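PDB 7D6V: succinate dehydrogenase subunit A from Mycolicibacterium smegmatis, which probably catalyses the FAD-dependent oxidation of succinate in the respiratory chain, passing electrons on to the iron-sulfur subunit. Local coordinates for residues A[107-112]-A[130-135]; A[482-487]-A[517-522]. All coordinates share one frame; numbering follows the deposited sequence.

Contact 1: A[107-112]-A[130-135]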
# COMPACT_ATOMS: atom_id res chain seq x y z
N LEU A 107 5.17 -13.88 -1.33
CA LEU A 107 6.34 -13.87 -2.19
C LEU A 107 7.38 -12.92 -1.59
O LEU A 107 7.31 -11.71 -1.80
CB LEU A 107 5.98 -13.46 -3.61
CG LEU A 107 5.14 -14.44 -4.43
CD1 LEU A 107 4.70 -13.78 -5.72
CD2 LEU A 107 5.92 -15.70 -4.72
N PHE A 108 8.34 -13.47 -0.86
CA PHE A 108 9.45 -12.69 -0.35
C PHE A 108 10.54 -12.58 -1.42
O PHE A 108 10.46 -13.17 -2.50
CB PHE A 108 10.03 -13.34 0.91
CG PHE A 108 9.10 -13.34 2.08
CD1 PHE A 108 9.05 -12.28 2.95
CD2 PHE A 108 8.27 -14.43 2.30
CE1 PHE A 108 8.20 -12.28 4.03
CE2 PHE A 108 7.41 -14.44 3.38
CZ PHE A 108 7.37 -13.37 4.25
N ASP A 109 11.57 -11.80 -1.10
CA ASP A 109 12.77 -11.80 -1.92
C ASP A 109 13.50 -13.13 -1.75
O ASP A 109 13.40 -13.79 -0.71
CB ASP A 109 13.68 -10.64 -1.55
CG ASP A 109 13.15 -9.31 -2.02
OD1 ASP A 109 13.47 -8.28 -1.39
OD2 ASP A 109 12.40 -9.28 -3.02
N ARG A 110 14.24 -13.52 -2.78
CA ARG A 110 14.84 -14.85 -2.83
C ARG A 110 16.36 -14.76 -2.80
O ARG A 110 16.95 -13.74 -3.18
CB ARG A 110 14.40 -15.61 -4.09
CG ARG A 110 12.94 -15.42 -4.46
CD ARG A 110 12.01 -15.87 -3.35
NE ARG A 110 12.16 -17.29 -3.03
CZ ARG A 110 11.52 -17.89 -2.03
NH1 ARG A 110 10.69 -17.21 -1.27
NH2 ARG A 110 11.71 -19.18 -1.80
N THR A 111 16.98 -15.83 -2.34
CA THR A 111 18.42 -15.99 -2.41
C THR A 111 18.80 -16.74 -3.69
O THR A 111 17.95 -17.07 -4.52
CB THR A 111 18.95 -16.73 -1.17
OG1 THR A 111 18.52 -18.09 -1.21
CG2 THR A 111 18.43 -16.08 0.09
N LYS A 112 20.10 -17.00 -3.85
CA LYS A 112 20.56 -17.74 -5.02
C LYS A 112 20.10 -19.19 -4.99
O LYS A 112 19.89 -19.79 -6.05
CB LYS A 112 22.08 -17.67 -5.12
CG LYS A 112 22.68 -16.27 -5.26
CD LYS A 112 22.42 -15.63 -6.62
CE LYS A 112 21.18 -14.75 -6.63
NZ LYS A 112 21.01 -14.07 -7.94
N ALA A 130 13.38 -11.61 7.13
CA ALA A 130 12.76 -11.92 5.86
C ALA A 130 12.01 -10.70 5.34
O ALA A 130 11.22 -10.10 6.07
CB ALA A 130 11.80 -13.10 6.00
N HIS A 131 12.26 -10.34 4.09
CA HIS A 131 11.79 -9.06 3.57
C HIS A 131 11.39 -9.20 2.11
O HIS A 131 11.76 -10.16 1.42
CB HIS A 131 12.88 -7.99 3.69
CG HIS A 131 14.08 -8.27 2.85
ND1 HIS A 131 14.30 -7.64 1.64
CD2 HIS A 131 15.11 -9.13 3.02
CE1 HIS A 131 15.43 -8.10 1.11
NE2 HIS A 131 15.94 -9.00 1.93
N VAL A 132 10.61 -8.24 1.65
CA VAL A 132 10.36 -8.00 0.23
C VAL A 132 10.36 -6.49 0.01
O VAL A 132 9.49 -5.78 0.53
CB VAL A 132 9.05 -8.66 -0.27
CG1 VAL A 132 7.81 -8.11 0.43
CG2 VAL A 132 8.93 -8.49 -1.77
N GLY A 133 11.35 -5.99 -0.73
CA GLY A 133 11.51 -4.56 -0.87
C GLY A 133 11.58 -3.89 0.48
O GLY A 133 12.25 -4.37 1.40
N ASP A 134 10.87 -2.77 0.62
CA ASP A 134 10.44 -2.30 1.93
C ASP A 134 8.92 -2.20 1.90
O ASP A 134 8.35 -1.11 1.88
CB ASP A 134 11.09 -0.94 2.24
CG ASP A 134 12.58 -1.04 2.47
OD1 ASP A 134 13.05 -2.10 2.93
OD2 ASP A 134 13.29 -0.06 2.18
N ARG A 135 8.27 -3.37 1.93
CA ARG A 135 6.82 -3.46 2.05
C ARG A 135 6.41 -4.73 2.79
O ARG A 135 5.37 -5.31 2.47
CB ARG A 135 6.15 -3.38 0.68
CG ARG A 135 6.81 -4.22 -0.40
CD ARG A 135 6.07 -4.08 -1.72
NE ARG A 135 6.66 -4.92 -2.76
CZ ARG A 135 7.73 -4.59 -3.46
NH1 ARG A 135 8.20 -5.42 -4.39
NH2 ARG A 135 8.35 -3.44 -3.24
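Asp109 joins two loops of the FAD-binding domain by one backbone and one side-chain hydrogen bond. The first loop follows helix 84-102; the second runs from strand 129-130 into helix 136-159, with Arg135 at the N-cap position. Asp109 N donates to His131 O at 3.0 Å. This bond is nearly straight, 169° at the hydrogen, and lies in the carbonyl plane. Gly133 N then donates to Asp109 OD1 at 3.2 Å. It meets the carboxylate on the syn side but 35° out of its plane, so the carboxylate is gripped at a tilt. Asp109 CG lies beside its own backbone N, and this carries OD1 over to the second loop. Gly133 has a positive phi, which favours glycine at this turn.

The His131 ring crosses the Asp109 side chain at about a right angle. Its CE1 is 3.2 Å from Asp109 OD1, and the ring and carboxylate planes are steeply inclined to each other. The ring CG of His131 sits between backbone N and carbonyl carbon, chi1 65°, which folds the ring back toward Asp109. The His131 side chain is about 9 Å from the bound FAD.

Apolar packing surrounds these bonds. His131 O also lies at the edge of the Phe108 ring. Ile116 of the same chain touches both Phe108 and Ala130. The iron-sulfur subunit covers part of the contact: Gln140 of that chain donates NE2 to Leu107 O and, weakly, to Asp109 OD2. Val132 packs on the same glutamine. Val132 CG2 reaches Leu107 O at 3.6 Å, while Ala130 CB meets Phe108 CD1 at 4.2 Å.

Contact 2: A[482-487]-A[517-522]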
# COMPACT_ATOMS: atom_id res chain seq x y z
N TYR A 482 -12.41 17.56 19.64
CA TYR A 482 -11.13 17.83 19.00
C TYR A 482 -10.23 18.67 19.89
O TYR A 482 -9.02 18.42 19.98
CB TYR A 482 -11.35 18.51 17.65
CG TYR A 482 -12.08 17.65 16.64
CD1 TYR A 482 -11.39 16.82 15.78
CD2 TYR A 482 -13.46 17.67 16.56
CE1 TYR A 482 -12.04 16.03 14.86
CE2 TYR A 482 -14.13 16.88 15.64
CZ TYR A 482 -13.42 16.07 14.80
OH TYR A 482 -14.07 15.28 13.88
N THR A 483 -10.81 19.67 20.56
CA THR A 483 -10.03 20.51 21.47
C THR A 483 -9.48 19.69 22.63
O THR A 483 -8.30 19.82 23.00
CB THR A 483 -10.91 21.66 21.98
OG1 THR A 483 -11.18 22.56 20.90
CG2 THR A 483 -10.22 22.42 23.10
N LEU A 484 -10.32 18.83 23.22
CA LEU A 484 -9.87 17.99 24.32
C LEU A 484 -8.77 17.04 23.87
O LEU A 484 -7.79 16.82 24.58
CB LEU A 484 -11.05 17.20 24.89
CG LEU A 484 -12.00 17.88 25.88
CD1 LEU A 484 -13.26 17.05 26.04
CD2 LEU A 484 -11.34 18.10 27.22
N HIS A 485 -8.93 16.45 22.68
CA HIS A 485 -7.92 15.54 22.16
C HIS A 485 -6.59 16.25 21.95
O HIS A 485 -5.53 15.72 22.29
CB HIS A 485 -8.41 14.91 20.85
CG HIS A 485 -7.46 13.90 20.28
ND1 HIS A 485 -7.34 13.68 18.93
CD2 HIS A 485 -6.60 13.05 20.88
CE1 HIS A 485 -6.45 12.73 18.72
NE2 HIS A 485 -5.98 12.34 19.89
N ALA A 486 -6.63 17.46 21.39
CA ALA A 486 -5.41 18.22 21.18
C ALA A 486 -4.74 18.57 22.50
O ALA A 486 -3.51 18.51 22.62
CB ALA A 486 -5.70 19.49 20.38
N GLU A 487 -5.53 18.95 23.51
CA GLU A 487 -4.94 19.27 24.81
C GLU A 487 -4.29 18.05 25.44
O GLU A 487 -3.19 18.13 26.00
CB GLU A 487 -6.00 19.86 25.74
CG GLU A 487 -6.55 21.19 25.26
CD GLU A 487 -7.38 21.88 26.31
OE1 GLU A 487 -7.42 21.40 27.46
OE2 GLU A 487 -8.00 22.92 25.99
N ARG A 517 -12.16 15.48 34.06
CA ARG A 517 -13.33 16.18 34.57
C ARG A 517 -14.03 16.96 33.46
O ARG A 517 -15.26 16.99 33.40
CB ARG A 517 -12.94 17.11 35.72
CG ARG A 517 -14.12 17.85 36.33
CD ARG A 517 -13.67 19.08 37.09
NE ARG A 517 -12.86 19.97 36.26
CZ ARG A 517 -13.37 20.87 35.43
NH1 ARG A 517 -14.68 21.01 35.31
NH2 ARG A 517 -12.55 21.63 34.72
N ARG A 518 -13.25 17.59 32.58
CA ARG A 518 -13.83 18.30 31.44
C ARG A 518 -14.47 17.34 30.45
O ARG A 518 -15.39 17.73 29.72
CB ARG A 518 -12.77 19.14 30.74
CG ARG A 518 -12.40 20.42 31.45
CD ARG A 518 -11.24 21.11 30.76
NE ARG A 518 -11.55 21.42 29.37
CZ ARG A 518 -10.64 21.77 28.47
NH1 ARG A 518 -9.36 21.87 28.81
NH2 ARG A 518 -11.00 22.03 27.22
N TYR A 519 -13.99 16.10 30.39
CA TYR A 519 -14.55 15.12 29.47
C TYR A 519 -16.02 14.81 29.75
O TYR A 519 -16.73 14.37 28.85
CB TYR A 519 -13.74 13.82 29.51
CG TYR A 519 -14.24 12.76 28.57
CD1 TYR A 519 -14.08 12.89 27.20
CD2 TYR A 519 -14.87 11.62 29.05
CE1 TYR A 519 -14.54 11.92 26.33
CE2 TYR A 519 -15.33 10.65 28.19
CZ TYR A 519 -15.16 10.80 26.83
OH TYR A 519 -15.61 9.83 25.97
N ALA A 520 -16.49 15.03 30.98
CA ALA A 520 -17.88 14.78 31.29
C ALA A 520 -18.83 15.73 30.59
O ALA A 520 -20.04 15.48 30.59
CB ALA A 520 -18.10 14.85 32.80
N ASN A 521 -18.33 16.81 29.99
CA ASN A 521 -19.15 17.80 29.32
C ASN A 521 -19.01 17.76 27.80
O ASN A 521 -19.45 18.69 27.12
CB ASN A 521 -18.79 19.20 29.82
CG ASN A 521 -19.15 19.40 31.27
OD1 ASN A 521 -20.26 19.07 31.70
ND2 ASN A 521 -18.23 19.96 32.04
N VAL A 522 -18.43 16.70 27.25
CA VAL A 522 -18.18 16.65 25.81
C VAL A 522 -19.50 16.53 25.07
O VAL A 522 -20.31 15.63 25.33
CB VAL A 522 -17.21 15.51 25.46
CG1 VAL A 522 -17.77 14.15 25.85
CG2 VAL A 522 -16.88 15.54 23.98
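Leu484 of helix 481-495 packs against residues 518-522, at the C-terminal end of helix 502-518, in the C-terminal region of the flavoprotein. This is the close-packed part. The two methyls of Leu484 divide the work. CD2 lies 3.9 Å from Arg518 CB and also rests over one guanidinium face, offset toward its rim. CD1 points to Tyr519 and Val522, 4.1 Å from Tyr519 CA, and comes to the edge of the Tyr519 ring and to Val522 CB. The hydroxyl of Tyr519 is bonded elsewhere, to Ala537 O of helix 532-556.

The other side is polar and looser. Exposed Thr483 comes no nearer than its CG2, 4.2 Å from Arg518 NH2. One helical turn on, Glu487 sends an extended chain to Arg518, whose own chain bends at chi3 (59°) to meet it. They form a salt bridge through Arg518 NH1 and Glu487 OE1; the second bond, Arg518 NH2 to Glu487 OE2, is weak at 3.4 Å. The carboxylate and guanidinium planes stand 61° apart, so the two-pronged pair is twisted rather than coplanar. Arg518 NH2 also has a salt bridge to Glu479. The arginine's charge probably offsets both acids and favours their ionised forms.

Both contacts are partly buried, and each is about 24 Å from the centre of the chain, on opposite sides of it. Their centres are 45 Å apart, and they share no helix or strand. Contact 1 joins loops of the FAD-binding domain where the iron-sulfur subunit covers them. Contact 2 joins helix 481-495 to the end of helix 502-518, and only Tyr482 there is within reach of that subunit. Their chemistry differs accordingly. The loops are tied through backbone amides and a carbonyl, with one carboxylate accepting. The helical elements meet through side chains, a buried leucine beside a charged pair.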